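Local coordinates for protein hemoglobin component VII (PDB 1X46) that binds heme as a globin from a midge larva and probably carries or stores oxygen at its iron, at residues 50-53 with 54-57; 66-69 with 70-74; 102-106 with 107-111. One frame throughout, in Å; residues are numbered along the deposited sequence.

Interaction 1 of 3, residues 50-53 with 54-57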
ATOM      1  N   LYS A  50     -19.807   8.485   5.540  1.00 17.42           N
ATOM      2  CA  LYS A  50     -19.666   9.815   4.991  1.00 16.12           C
ATOM      3  C   LYS A  50     -19.585   9.717   3.471  1.00 12.28           C
ATOM      4  O   LYS A  50     -19.158   8.704   2.922  1.00 16.07           O
ATOM      5  CB  LYS A  50     -18.416  10.506   5.552  1.00 18.16           C
ATOM      6  CG  LYS A  50     -18.382  10.551   7.093  1.00 24.61           C
ATOM      7  CD  LYS A  50     -17.604  11.753   7.636  1.00 30.54           C
ATOM      8  CE  LYS A  50     -17.524  11.732   9.178  1.00 31.76           C
ATOM      9  NZ  LYS A  50     -18.803  12.060   9.853  1.00 36.31           N
ATOM     10  N   ASP A  51     -20.017  10.757   2.783  1.00 13.45           N
ATOM     11  CA  ASP A  51     -19.934  10.750   1.336  1.00 12.95           C
ATOM     12  C   ASP A  51     -18.495  10.973   0.858  1.00 14.27           C
ATOM     13  O   ASP A  51     -17.831  11.916   1.287  1.00 11.95           O
ATOM     14  CB  ASP A  51     -20.853  11.834   0.791  1.00 16.33           C
ATOM     15  CG  ASP A  51     -21.134  11.670  -0.657  1.00 21.97           C
ATOM     16  OD1 ASP A  51     -20.300  12.122  -1.466  1.00 29.18           O
ATOM     17  OD2 ASP A  51     -22.176  11.141  -1.078  1.00 27.96           O
ATOM     18  N   LEU A  52     -18.011  10.089  -0.018  1.00 14.99           N
ATOM     19  CA  LEU A  52     -16.617  10.186  -0.415  1.00 15.22           C
ATOM     20  C   LEU A  52     -16.310  11.492  -1.107  1.00 14.99           C
ATOM     21  O   LEU A  52     -15.218  12.010  -0.953  1.00 14.93           O
ATOM     22  CB  LEU A  52     -16.217   9.007  -1.288  1.00 15.08           C
ATOM     23  CG  LEU A  52     -14.755   8.925  -1.690  1.00 13.62           C
ATOM     24  CD1 LEU A  52     -13.795   8.847  -0.471  1.00 14.00           C
ATOM     25  CD2 LEU A  52     -14.622   7.735  -2.628  1.00 15.02           C
ATOM     26  N   GLU A  53     -17.278  12.031  -1.861  1.00 14.91           N
ATOM     27  CA  GLU A  53     -17.059  13.281  -2.570  1.00 15.74           C
ATOM     28  C   GLU A  53     -16.900  14.460  -1.615  1.00 15.01           C
ATOM     29  O   GLU A  53     -16.225  15.441  -1.949  1.00 19.31           O
ATOM     30  CB  GLU A  53     -18.177  13.541  -3.582  1.00 14.77           C
ATOM     31  CG  GLU A  53     -18.277  12.513  -4.722  1.00 18.60           C
ATOM     32  CD  GLU A  53     -16.964  12.307  -5.474  1.00 19.59           C
ATOM     33  OE1 GLU A  53     -16.363  13.285  -5.961  1.00 19.94           O
ATOM     34  OE2 GLU A  53     -16.530  11.148  -5.528  1.00 19.29           O
ATOM     35  N   SER A  54     -17.517  14.359  -0.427  1.00 12.65           N
ATOM     36  CA  SER A  54     -17.423  15.367   0.635  1.00 13.16           C
ATOM     37  C   SER A  54     -16.111  15.258   1.384  1.00 15.48           C
ATOM     38  O   SER A  54     -15.564  16.252   1.839  1.00 16.41           O
ATOM     39  CB  SER A  54     -18.556  15.164   1.655  1.00 12.94           C
ATOM     40  OG  SER A  54     -19.819  15.295   1.033  1.00 15.71           O
ATOM     41  N   LEU A  55     -15.628  14.036   1.547  1.00 15.98           N
ATOM     42  CA  LEU A  55     -14.394  13.812   2.317  1.00 16.71           C
ATOM     43  C   LEU A  55     -13.116  14.343   1.655  1.00 16.46           C
ATOM     44  O   LEU A  55     -12.187  14.807   2.345  1.00 15.51           O
ATOM     45  CB  LEU A  55     -14.233  12.320   2.611  1.00 18.55           C
ATOM     46  CG  LEU A  55     -15.143  11.726   3.675  1.00 16.85           C
ATOM     47  CD1 LEU A  55     -15.090  10.195   3.598  1.00 19.52           C
ATOM     48  CD2 LEU A  55     -14.735  12.182   5.085  1.00 20.32           C
ATOM     49  N   LYS A  56     -13.003  14.247   0.336  1.00 17.86           N
ATOM     50  CA  LYS A  56     -11.824  14.722  -0.364  1.00 19.13           C
ATOM     51  C   LYS A  56     -11.549  16.255  -0.113  1.00 21.03           C
ATOM     52  O   LYS A  56     -12.462  17.067  -0.105  1.00 23.07           O
ATOM     53  CB  LYS A  56     -11.916  14.374  -1.863  1.00 22.64           C
ATOM     54  CG  LYS A  56     -10.571  14.361  -2.558  1.00 24.44           C
ATOM     55  CD  LYS A  56     -10.474  13.584  -3.895  1.00 26.69           C
ATOM     56  CE  LYS A  56     -11.636  13.809  -4.837  1.00 28.92           C
ATOM     57  NZ  LYS A  56     -11.248  13.576  -6.269  1.00 27.92           N
ATOM     58  N   ASP A  57     -10.296  16.631   0.111  1.00 23.59           N
ATOM     59  CA  ASP A  57      -9.929  18.006   0.456  1.00 20.84           C
ATOM     60  C   ASP A  57     -10.279  18.436   1.884  1.00 18.52           C
ATOM     61  O   ASP A  57     -10.218  19.613   2.198  1.00 22.84           O
ATOM     62  CB  ASP A  57     -10.441  19.027  -0.579  1.00 21.34           C
ATOM     63  CG  ASP A  57      -9.907  18.743  -1.963  1.00 24.20           C
ATOM     64  OD1 ASP A  57      -8.671  18.806  -2.142  1.00 31.94           O
ATOM     65  OD2 ASP A  57     -10.632  18.411  -2.911  1.00 27.23           O
TER
HETATM   66  O   HOH W   1     -13.564  12.836  -7.849  1.00 29.49           O

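Interaction 2 of 3, residues 66-69 with 70-74. With HEM (protoporphyrin IX containing Fe), chain B.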
ATOM      1  N   THR A  66      -2.046  10.640   4.486  1.00  8.68           N
ATOM      2  CA  THR A  66      -0.652  10.879   4.841  1.00 10.01           C
ATOM      3  C   THR A  66      -0.083   9.809   5.750  1.00  9.68           C
ATOM      4  O   THR A  66       1.086   9.409   5.576  1.00 10.52           O
ATOM      5  CB  THR A  66      -0.539  12.292   5.465  1.00  9.55           C
ATOM      6  OG1 THR A  66      -1.000  13.226   4.499  1.00 11.86           O
ATOM      7  CG2 THR A  66       0.949  12.681   5.733  1.00 10.47           C
ATOM      8  N   ARG A  67      -0.883   9.352   6.720  1.00  8.62           N
ATOM      9  CA  ARG A  67      -0.445   8.260   7.590  1.00  9.12           C
ATOM     10  C   ARG A  67      -0.112   6.993   6.795  1.00 10.21           C
ATOM     11  O   ARG A  67       0.920   6.368   7.059  1.00 12.35           O
ATOM     12  CB  ARG A  67      -1.517   7.955   8.642  1.00  8.94           C
ATOM     13  CG  ARG A  67      -1.615   9.043   9.688  1.00 10.88           C
ATOM     14  CD  ARG A  67      -2.768   8.815  10.682  1.00 11.26           C
ATOM     15  NE  ARG A  67      -2.617   9.705  11.828  1.00 12.57           N
ATOM     16  CZ  ARG A  67      -3.592  10.159  12.590  1.00 13.17           C
ATOM     17  NH1 ARG A  67      -4.867   9.806  12.370  1.00 14.92           N
ATOM     18  NH2 ARG A  67      -3.266  10.990  13.587  1.00 15.02           N
ATOM     19  N   ILE A  68      -0.971   6.592   5.841  1.00 10.91           N
ATOM     20  CA  ILE A  68      -0.752   5.376   5.047  1.00 10.61           C
ATOM     21  C   ILE A  68       0.529   5.543   4.257  1.00  9.13           C
ATOM     22  O   ILE A  68       1.395   4.669   4.251  1.00  9.89           O
ATOM     23  CB  ILE A  68      -1.915   5.126   4.041  1.00 10.13           C
ATOM     24  CG1 ILE A  68      -3.182   4.732   4.806  1.00 11.84           C
ATOM     25  CG2 ILE A  68      -1.541   3.986   3.023  1.00 13.02           C
ATOM     26  CD1 ILE A  68      -4.418   4.638   3.890  1.00 12.84           C
ATOM     27  N   VAL A  69       0.655   6.689   3.608  1.00 11.01           N
ATOM     28  CA  VAL A  69       1.773   6.915   2.698  1.00 10.94           C
ATOM     29  C   VAL A  69       3.091   7.031   3.442  1.00 11.47           C
ATOM     30  O   VAL A  69       4.124   6.596   2.950  1.00 13.23           O
ATOM     31  CB  VAL A  69       1.498   8.144   1.800  1.00 11.74           C
ATOM     32  CG1 VAL A  69       2.800   8.684   1.166  1.00 15.23           C
ATOM     33  CG2 VAL A  69       0.501   7.745   0.732  1.00 14.46           C
ATOM     34  N   SER A  70       3.035   7.555   4.659  1.00 10.28           N
ATOM     35  CA  SER A  70       4.218   7.623   5.508  1.00 10.94           C
ATOM     36  C   SER A  70       4.821   6.235   5.705  1.00 11.29           C
ATOM     37  O   SER A  70       6.033   6.057   5.625  1.00 11.31           O
ATOM     38  CB  SER A  70       3.893   8.228   6.860  1.00 12.79           C
ATOM     39  OG  SER A  70       5.084   8.430   7.621  1.00 18.18           O
ATOM     40  N   VAL A  71       3.967   5.255   5.973  1.00 10.17           N
ATOM     41  CA  VAL A  71       4.442   3.885   6.195  1.00  9.98           C
ATOM     42  C   VAL A  71       4.923   3.275   4.887  1.00 10.08           C
ATOM     43  O   VAL A  71       5.980   2.648   4.839  1.00 10.58           O
ATOM     44  CB  VAL A  71       3.317   3.030   6.804  1.00  8.71           C
ATOM     45  CG1 VAL A  71       3.736   1.544   6.883  1.00 11.55           C
ATOM     46  CG2 VAL A  71       2.972   3.539   8.178  1.00 12.47           C
ATOM     47  N   ILE A  72       4.178   3.459   3.809  1.00 10.19           N
ATOM     48  CA  ILE A  72       4.647   2.917   2.528  1.00  9.10           C
ATOM     49  C   ILE A  72       5.994   3.508   2.136  1.00 11.52           C
ATOM     50  O   ILE A  72       6.877   2.780   1.698  1.00 11.58           O
ATOM     51  CB  ILE A  72       3.584   3.111   1.397  1.00 10.33           C
ATOM     52  CG1 ILE A  72       2.288   2.397   1.763  1.00 11.59           C
ATOM     53  CG2 ILE A  72       4.110   2.564   0.047  1.00 12.17           C
ATOM     54  CD1 ILE A  72       1.103   2.609   0.784  1.00 13.09           C
ATOM     55  N   ASN A  73       6.127   4.830   2.269  1.00 10.70           N
ATOM     56  CA  ASN A  73       7.373   5.531   1.978  1.00 12.14           C
ATOM     57  C   ASN A  73       8.536   4.923   2.742  1.00 13.99           C
ATOM     58  O   ASN A  73       9.616   4.705   2.159  1.00 13.73           O
ATOM     59  CB  ASN A  73       7.277   6.975   2.434  1.00 13.28           C
ATOM     60  CG  ASN A  73       6.610   7.871   1.445  1.00 18.56           C
ATOM     61  OD1 ASN A  73       6.238   7.472   0.340  1.00 20.70           O
ATOM     62  ND2 ASN A  73       6.422   9.123   1.857  1.00 17.42           N
ATOM     63  N   GLU A  74       8.355   4.710   4.045  1.00 11.30           N
ATOM     64  CA  GLU A  74       9.420   4.123   4.838  1.00 12.10           C
ATOM     65  C   GLU A  74       9.736   2.720   4.391  1.00 12.44           C
ATOM     66  O   GLU A  74      10.917   2.341   4.285  1.00 12.59           O
ATOM     67  CB  GLU A  74       9.118   4.127   6.331  1.00 13.85           C
ATOM     68  CG  GLU A  74      10.363   3.730   7.119  1.00 17.69           C
ATOM     69  CD  GLU A  74      10.191   3.675   8.625  1.00 21.37           C
ATOM     70  OE1 GLU A  74       9.057   3.779   9.141  1.00 23.12           O
ATOM     71  OE2 GLU A  74      11.240   3.485   9.283  1.00 21.53           O
TER
HETATM   72  CHA HEM B 151      -5.334   2.678  10.279  1.00 11.41           C
HETATM   73  CHB HEM B 151      -1.520   1.970   7.370  1.00  8.90           C
HETATM   74  CHC HEM B 151      -4.214  -0.936   4.585  1.00 10.48           C
HETATM   75  CHD HEM B 151      -8.034  -0.234   7.458  1.00  9.97           C
HETATM   76  C1A HEM B 151      -4.103   2.783   9.695  1.00  9.17           C
HETATM   77  C2A HEM B 151      -3.035   3.636  10.169  1.00 11.95           C
HETATM   78  C3A HEM B 151      -2.003   3.430   9.357  1.00 11.61           C
HETATM   79  C4A HEM B 151      -2.333   2.422   8.389  1.00 10.70           C
HETATM   80  CMA HEM B 151      -0.624   4.119   9.461  1.00 11.84           C
HETATM   81  CAA HEM B 151      -3.150   4.674  11.329  1.00 11.71           C
HETATM   82  CBA HEM B 151      -3.087   4.106  12.762  1.00 13.53           C
HETATM   83  CGA HEM B 151      -1.721   3.521  13.034  1.00 14.41           C
HETATM   84  O1A HEM B 151      -1.634   2.321  13.362  1.00 15.66           O
HETATM   85  O2A HEM B 151      -0.701   4.258  12.924  1.00 16.06           O
HETATM   86  C1B HEM B 151      -1.916   1.168   6.333  1.00  9.92           C
HETATM   87  C2B HEM B 151      -1.119   0.742   5.206  1.00 11.57           C
HETATM   88  C3B HEM B 151      -1.874  -0.068   4.430  1.00 12.99           C
HETATM   89  C4B HEM B 151      -3.165  -0.182   5.083  1.00 11.22           C
HETATM   90  CMB HEM B 151       0.347   1.199   4.972  1.00 12.81           C
HETATM   91  CAB HEM B 151      -1.571  -0.805   3.106  1.00 15.18           C
HETATM   92  CBB HEM B 151      -0.370  -0.863   2.529  1.00 21.00           C
HETATM   93  C1C HEM B 151      -5.479  -1.008   5.096  1.00 10.19           C
HETATM   94  C2C HEM B 151      -6.606  -1.768   4.562  1.00 10.26           C
HETATM   95  C3C HEM B 151      -7.666  -1.546   5.337  1.00 11.02           C
HETATM   96  C4C HEM B 151      -7.250  -0.676   6.419  1.00 10.15           C
HETATM   97  CMC HEM B 151      -6.543  -2.671   3.305  1.00 10.46           C
HETATM   98  CAC HEM B 151      -9.091  -2.136   5.176  1.00 15.42           C
HETATM   99  C1D HEM B 151      -7.630   0.563   8.492  1.00 10.75           C
HETATM  100  C2D HEM B 151      -8.493   0.983   9.565  1.00 12.55           C
HETATM  101  C3D HEM B 151      -7.658   1.870  10.437  1.00 11.87           C
HETATM  102  C4D HEM B 151      -6.376   1.937   9.777  1.00  8.77           C
HETATM  103  CMD HEM B 151      -9.971   0.585   9.762  1.00 11.22           C
HETATM  104  CAD HEM B 151      -8.127   2.583  11.730  1.00 13.11           C
HETATM  105  CBD HEM B 151      -8.861   3.878  11.399  1.00 18.38           C
HETATM  106  CGD HEM B 151      -9.425   4.500  12.661  1.00 22.83           C
HETATM  107  O1D HEM B 151      -8.933   4.195  13.772  1.00 26.36           O
HETATM  108  O2D HEM B 151     -10.394   5.288  12.552  1.00 23.88           O
HETATM  109  NA  HEM B 151      -3.641   2.052   8.623  1.00  8.99           N
HETATM  110  NB  HEM B 151      -3.186   0.597   6.213  1.00 10.68           N
HETATM  111  NC  HEM B 151      -5.901  -0.360   6.243  1.00  8.54           N
HETATM  112  ND  HEM B 151      -6.356   1.125   8.649  1.00 11.05           N
HETATM  113 FE   HEM B 151      -4.768   0.848   7.436  1.00 11.82          FE
HETATM  114  O   HOH W   2      -5.440   2.405   6.230  1.00 12.22           O

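Interaction 3 of 3, residues 102-106 with 107-111. With HEM (protoporphyrin IX containing Fe), chain B.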
ATOM      1  N   ARG A 102      -8.352  -4.536  13.726  1.00 18.17           N
ATOM      2  CA  ARG A 102      -9.371  -3.774  13.012  1.00 16.28           C
ATOM      3  C   ARG A 102     -10.235  -4.638  12.106  1.00 16.73           C
ATOM      4  O   ARG A 102     -11.042  -4.108  11.364  1.00 17.08           O
ATOM      5  CB  ARG A 102      -8.691  -2.706  12.157  1.00 15.70           C
ATOM      6  CG  ARG A 102      -7.837  -1.719  13.011  1.00 14.14           C
ATOM      7  CD  ARG A 102      -6.876  -0.904  12.198  1.00 15.10           C
ATOM      8  NE  ARG A 102      -6.032  -0.099  13.064  1.00 14.21           N
ATOM      9  CZ  ARG A 102      -4.769   0.222  12.827  1.00 13.71           C
ATOM     10  NH1 ARG A 102      -4.165  -0.134  11.695  1.00 13.14           N
ATOM     11  NH2 ARG A 102      -4.095   0.916  13.745  1.00 14.82           N
ATOM     12  N   GLY A 103     -10.035  -5.954  12.165  1.00 19.17           N
ATOM     13  CA  GLY A 103     -10.790  -6.899  11.342  1.00 19.99           C
ATOM     14  C   GLY A 103     -10.492  -6.826   9.850  1.00 20.10           C
ATOM     15  O   GLY A 103     -11.347  -7.119   9.019  1.00 23.26           O
ATOM     16  N   VAL A 104      -9.280  -6.406   9.505  1.00 15.75           N
ATOM     17  CA  VAL A 104      -8.873  -6.314   8.103  1.00 14.34           C
ATOM     18  C   VAL A 104      -8.319  -7.665   7.659  1.00 13.80           C
ATOM     19  O   VAL A 104      -7.462  -8.244   8.356  1.00 15.31           O
ATOM     20  CB  VAL A 104      -7.819  -5.188   7.930  1.00 12.07           C
ATOM     21  CG1 VAL A 104      -7.296  -5.148   6.503  1.00 14.62           C
ATOM     22  CG2 VAL A 104      -8.427  -3.838   8.318  1.00 13.17           C
ATOM     23  N   THR A 105      -8.808  -8.162   6.522  1.00 12.52           N
ATOM     24  CA  THR A 105      -8.436  -9.495   6.016  1.00 13.54           C
ATOM     25  C   THR A 105      -7.320  -9.448   4.986  1.00 11.57           C
ATOM     26  O   THR A 105      -6.948  -8.368   4.460  1.00 11.80           O
ATOM     27  CB  THR A 105      -9.637 -10.179   5.311  1.00 13.72           C
ATOM     28  OG1 THR A 105     -10.018  -9.405   4.170  1.00 14.73           O
ATOM     29  CG2 THR A 105     -10.916 -10.180   6.174  1.00 14.88           C
ATOM     30  N   ALA A 106      -6.815 -10.639   4.677  1.00 11.63           N
ATOM     31  CA  ALA A 106      -5.848 -10.768   3.602  1.00 10.00           C
ATOM     32  C   ALA A 106      -6.428 -10.229   2.278  1.00 10.09           C
ATOM     33  O   ALA A 106      -5.748  -9.516   1.531  1.00  9.93           O
ATOM     34  CB  ALA A 106      -5.411 -12.251   3.464  1.00 10.25           C
ATOM     35  N   ALA A 107      -7.689 -10.573   1.982  1.00 10.01           N
ATOM     36  CA  ALA A 107      -8.350 -10.098   0.771  1.00 10.18           C
ATOM     37  C   ALA A 107      -8.442  -8.571   0.755  1.00 10.71           C
ATOM     38  O   ALA A 107      -8.256  -7.974  -0.298  1.00 10.31           O
ATOM     39  CB  ALA A 107      -9.728 -10.725   0.628  1.00 16.55           C
ATOM     40  N   HIS A 108      -8.683  -7.961   1.925  1.00 10.11           N
ATOM     41  CA  HIS A 108      -8.687  -6.492   2.003  1.00 10.83           C
ATOM     42  C   HIS A 108      -7.365  -5.906   1.572  1.00 10.70           C
ATOM     43  O   HIS A 108      -7.332  -4.892   0.868  1.00  9.93           O
ATOM     44  CB  HIS A 108      -8.995  -5.953   3.404  1.00 11.17           C
ATOM     45  CG  HIS A 108     -10.360  -6.251   3.873  1.00 13.78           C
ATOM     46  ND1 HIS A 108     -11.429  -6.338   3.009  1.00 14.47           N
ATOM     47  CD2 HIS A 108     -10.836  -6.432   5.113  1.00 12.14           C
ATOM     48  CE1 HIS A 108     -12.508  -6.643   3.704  1.00 25.56           C
ATOM     49  NE2 HIS A 108     -12.182  -6.685   4.987  1.00 28.36           N
ATOM     50  N   PHE A 109      -6.258  -6.507   2.007  1.00  9.43           N
ATOM     51  CA  PHE A 109      -4.940  -6.044   1.531  1.00  9.39           C
ATOM     52  C   PHE A 109      -4.777  -6.219   0.034  1.00  9.21           C
ATOM     53  O   PHE A 109      -4.277  -5.336  -0.663  1.00 10.64           O
ATOM     54  CB  PHE A 109      -3.797  -6.683   2.336  1.00 10.21           C
ATOM     55  CG  PHE A 109      -3.542  -5.987   3.657  1.00 10.50           C
ATOM     56  CD1 PHE A 109      -2.860  -4.768   3.696  1.00 13.37           C
ATOM     57  CD2 PHE A 109      -4.006  -6.536   4.850  1.00 12.72           C
ATOM     58  CE1 PHE A 109      -2.638  -4.111   4.888  1.00 11.76           C
ATOM     59  CE2 PHE A 109      -3.780  -5.887   6.067  1.00 14.28           C
ATOM     60  CZ  PHE A 109      -3.103  -4.685   6.101  1.00 13.39           C
ATOM     61  N   GLU A 110      -5.260  -7.341  -0.494  1.00  9.15           N
ATOM     62  CA  GLU A 110      -5.205  -7.548  -1.931  1.00 10.40           C
ATOM     63  C   GLU A 110      -6.042  -6.510  -2.697  1.00  9.93           C
ATOM     64  O   GLU A 110      -5.648  -6.095  -3.781  1.00  8.91           O
ATOM     65  CB  GLU A 110      -5.692  -8.957  -2.296  1.00  9.63           C
ATOM     66  CG  GLU A 110      -4.794 -10.085  -1.808  1.00 11.06           C
ATOM     67  CD  GLU A 110      -5.268 -11.454  -2.286  1.00 13.74           C
ATOM     68  OE1 GLU A 110      -6.403 -11.578  -2.806  1.00 14.97           O
ATOM     69  OE2 GLU A 110      -4.473 -12.404  -2.180  1.00 14.89           O
ATOM     70  N   GLU A 111      -7.172  -6.096  -2.105  1.00  8.23           N
ATOM     71  CA  GLU A 111      -8.023  -5.063  -2.710  1.00  8.76           C
ATOM     72  C   GLU A 111      -7.255  -3.735  -2.775  1.00  8.52           C
ATOM     73  O   GLU A 111      -7.318  -3.024  -3.782  1.00  9.21           O
ATOM     74  CB  GLU A 111      -9.311  -4.927  -1.905  1.00  8.56           C
ATOM     75  CG  GLU A 111     -10.227  -6.129  -2.068  1.00 10.04           C
ATOM     76  CD  GLU A 111     -11.376  -6.138  -1.086  1.00 10.61           C
ATOM     77  OE1 GLU A 111     -11.314  -5.430  -0.031  1.00  9.88           O
ATOM     78  OE2 GLU A 111     -12.387  -6.844  -1.376  1.00 11.82           O
TER
HETATM   79  CHA HEM B 151      -5.334   2.678  10.279  1.00 11.41           C
HETATM   80  CHB HEM B 151      -1.520   1.970   7.370  1.00  8.90           C
HETATM   81  CHC HEM B 151      -4.214  -0.936   4.585  1.00 10.48           C
HETATM   82  CHD HEM B 151      -8.034  -0.234   7.458  1.00  9.97           C
HETATM   83  C1A HEM B 151      -4.103   2.783   9.695  1.00  9.17           C
HETATM   84  C2A HEM B 151      -3.035   3.636  10.169  1.00 11.95           C
HETATM   85  C3A HEM B 151      -2.003   3.430   9.357  1.00 11.61           C
HETATM   86  C4A HEM B 151      -2.333   2.422   8.389  1.00 10.70           C
HETATM   87  CMA HEM B 151      -0.624   4.119   9.461  1.00 11.84           C
HETATM   88  CAA HEM B 151      -3.150   4.674  11.329  1.00 11.71           C
HETATM   89  CBA HEM B 151      -3.087   4.106  12.762  1.00 13.53           C
HETATM   90  CGA HEM B 151      -1.721   3.521  13.034  1.00 14.41           C
HETATM   91  O1A HEM B 151      -1.634   2.321  13.362  1.00 15.66           O
HETATM   92  O2A HEM B 151      -0.701   4.258  12.924  1.00 16.06           O
HETATM   93  C1B HEM B 151      -1.916   1.168   6.333  1.00  9.92           C
HETATM   94  C2B HEM B 151      -1.119   0.742   5.206  1.00 11.57           C
HETATM   95  C3B HEM B 151      -1.874  -0.068   4.430  1.00 12.99           C
HETATM   96  C4B HEM B 151      -3.165  -0.182   5.083  1.00 11.22           C
HETATM   97  CMB HEM B 151       0.347   1.199   4.972  1.00 12.81           C
HETATM   98  CAB HEM B 151      -1.571  -0.805   3.106  1.00 15.18           C
HETATM   99  CBB HEM B 151      -0.370  -0.863   2.529  1.00 21.00           C
HETATM  100  C1C HEM B 151      -5.479  -1.008   5.096  1.00 10.19           C
HETATM  101  C2C HEM B 151      -6.606  -1.768   4.562  1.00 10.26           C
HETATM  102  C3C HEM B 151      -7.666  -1.546   5.337  1.00 11.02           C
HETATM  103  C4C HEM B 151      -7.250  -0.676   6.419  1.00 10.15           C
HETATM  104  CMC HEM B 151      -6.543  -2.671   3.305  1.00 10.46           C
HETATM  105  CAC HEM B 151      -9.091  -2.136   5.176  1.00 15.42           C
HETATM  106  C1D HEM B 151      -7.630   0.563   8.492  1.00 10.75           C
HETATM  107  C2D HEM B 151      -8.493   0.983   9.565  1.00 12.55           C
HETATM  108  C3D HEM B 151      -7.658   1.870  10.437  1.00 11.87           C
HETATM  109  C4D HEM B 151      -6.376   1.937   9.777  1.00  8.77           C
HETATM  110  CMD HEM B 151      -9.971   0.585   9.762  1.00 11.22           C
HETATM  111  CAD HEM B 151      -8.127   2.583  11.730  1.00 13.11           C
HETATM  112  CBD HEM B 151      -8.861   3.878  11.399  1.00 18.38           C
HETATM  113  CGD HEM B 151      -9.425   4.500  12.661  1.00 22.83           C
HETATM  114  O1D HEM B 151      -8.933   4.195  13.772  1.00 26.36           O
HETATM  115  O2D HEM B 151     -10.394   5.288  12.552  1.00 23.88           O
HETATM  116  NA  HEM B 151      -3.641   2.052   8.623  1.00  8.99           N
HETATM  117  NB  HEM B 151      -3.186   0.597   6.213  1.00 10.68           N
HETATM  118  NC  HEM B 151      -5.901  -0.360   6.243  1.00  8.54           N
HETATM  119  ND  HEM B 151      -6.356   1.125   8.649  1.00 11.05           N
HETATM  120 FE   HEM B 151      -4.768   0.848   7.436  1.00 11.82          FE
HETATM  121  O   HOH W   2      -5.440   2.405   6.230  1.00 12.22           O

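Interaction 1 of 3, residues 50-53 with 54-57
Lys50 and Leu55 meet across the start of the short helix 52-55, their side chains crossing at about a right angle. The lysine lays its aliphatic part on the isobutyl group: CB of Lys50 sits 3.9 Å from CD1 of Leu55, and Lys50 CD reaches Leu55 CD2, after which the chain bends away and carries its ammonium off. Leu55 also brings CG to 3.6 Å from the carbonyl O of Asp51, and its CD1 touches CD1 of Leu52 loosely. Its CG lies beside the backbone N and anti to the carbonyl carbon (chi1 -74°), which turns the branch back over residues 50 and 51. Cutting Leu55 back to an alanine would probably leave the methylene groups of Lys50 without their apolar partner and thin the packing on Phe61 and Gln41.

Asp51 O accepts from Leu55 N at 3.1 Å and, weakly, from Ser54 N, while Leu52 O takes two further weak bonds from Leu55 N and Lys56 N. Asp51 is the N-cap: its OD1 accepts a weak capping bond of 3.0 Å from Glu53 N, and its CB packs on Ser54 OG. On another side of the helix, a water lies 2.9 Å from Lys56 NZ and donates a weak bond to Glu53 OE1, linking opposite charges that do not touch directly. Glu53 OE2 is hydrogen-bonded to Tyr31 OH, and the same tyrosine ring receives Lys56 in a cation-pi contact.

The single helical turn lies on the surface with its two leucines turned inward. Leu52 rests on Tyr31, Phe34 and Lys35 of helix 26-36, and both Leu52 and Leu55 touch Gln41 of helix 38-41 and Phe61 of helix 59-78.

Interaction 2 of 3, residues 66-69 with 70-74
Ile68 and Ile72 lie side by side, one helical turn apart and pointing the same way, with the heme beneath them. From CB, Ile68 divides. Its CG2 lies 3.7 Å from CD1 of Ile72; the same Ile68 CG2 is 3.9 Å from heme CMB. Ile68 CG1 runs out over the porphyrin, 4.1 Å from heme CHB, and at the tip Ile68 CD1 comes to 3.4 Å from the water on the iron. That division follows from chi1 (-70°), which sets CG1 beside the backbone N and CG2 anti to it, facing the next turn. Ile72 answers with CG1, which packs on both the carbonyl O of Ile68 and CMB.

At the rim, Val71 brings CG1 to CMB and CG2 to CMA, the latter at 3.9 Å. Of the backbone bonds, Ile72 N gives a nearly straight one to Ile68 O (168°) and Asn73 N binds Val69 O at 2.8 Å, whereas those of Val71 N are weak. On the side of the helix turned from the heme, Val69 CG1 packs against the Asn73 amide, 3.7 Å from ND2, while Asn73 OD1 is held by Trp19 NE1.

The water binds the iron at 2.1 Å, with His99 as the axial ligand from the protein. Ile68 over the ring and Ile72 above the CMB edge thus belong to the distal side of a globin heme pocket, Val71 closing its rim, an arrangement consistent with the E helix of the globin fold.

Interaction 3 of 3, residues 102-106 with 107-111
Thr105 turns its OG1 between the backbone N and the carbonyl carbon (chi1 63°), which aims the hydroxyl at the first turn of the helix that follows. There OG1 accepts from His108 N at 3.0 Å, the capping bond of an N-cap threonine. His108 folds its ring back beneath this residue (chi1 -66°), and OG1 stands 3.1 Å above one ring face, toward the rim; Thr105 CB makes a CH-pi contact over the face. Val104 CA and Gly103 O lie at the ring edge. In the ring plane, His108 ND1 gives a straight bond of 3.2 Å (168°) to Glu111 OE1, meeting the carboxylate from above its plane.

Val104 splits its two methyls: CG1 packs against Phe109 CE2 at 3.6 Å and His108 CB, and CG2 touches heme CAC. Phe109 in turn brings CE1 to 3.6 Å from CHC of the porphyrin and meets His99, the axial ligand of the iron, edge to face. Upstream, Arg102 lies over the heme with CHA against one guanidinium face, and its NH2 donates to propionate O1A at 2.9 Å.

Apolar contacts of Val104 and Phe109 probably help to seat the porphyrin, while the arginine probably offsets the propionate's negative charge; together with Thr105 over its face, the bond from ND1 to Glu111 probably limits the rotation of the His108 ring and would favour a proton on that nitrogen.

Interactions 2 and 3 meet the same heme from different sides: 66-74 packs on the side of the iron-bound water through Ile68 and along the rim through Val71, whereas 102-111 lies on the side of His99, the axial ligand. Their centres are about 17 Å apart and their nearest atoms about 8 Å, and Phe112, just beyond interaction 3, touches both isoleucines of interaction 2. Interaction 1 stands apart at the surface, its centre about 21 Å from that of interaction 2 and 22 Å from that of interaction 3. Even so, its Lys50 side chain comes within about 10 Å of the heme and 8 Å of the side chain of heme-binding Ser45.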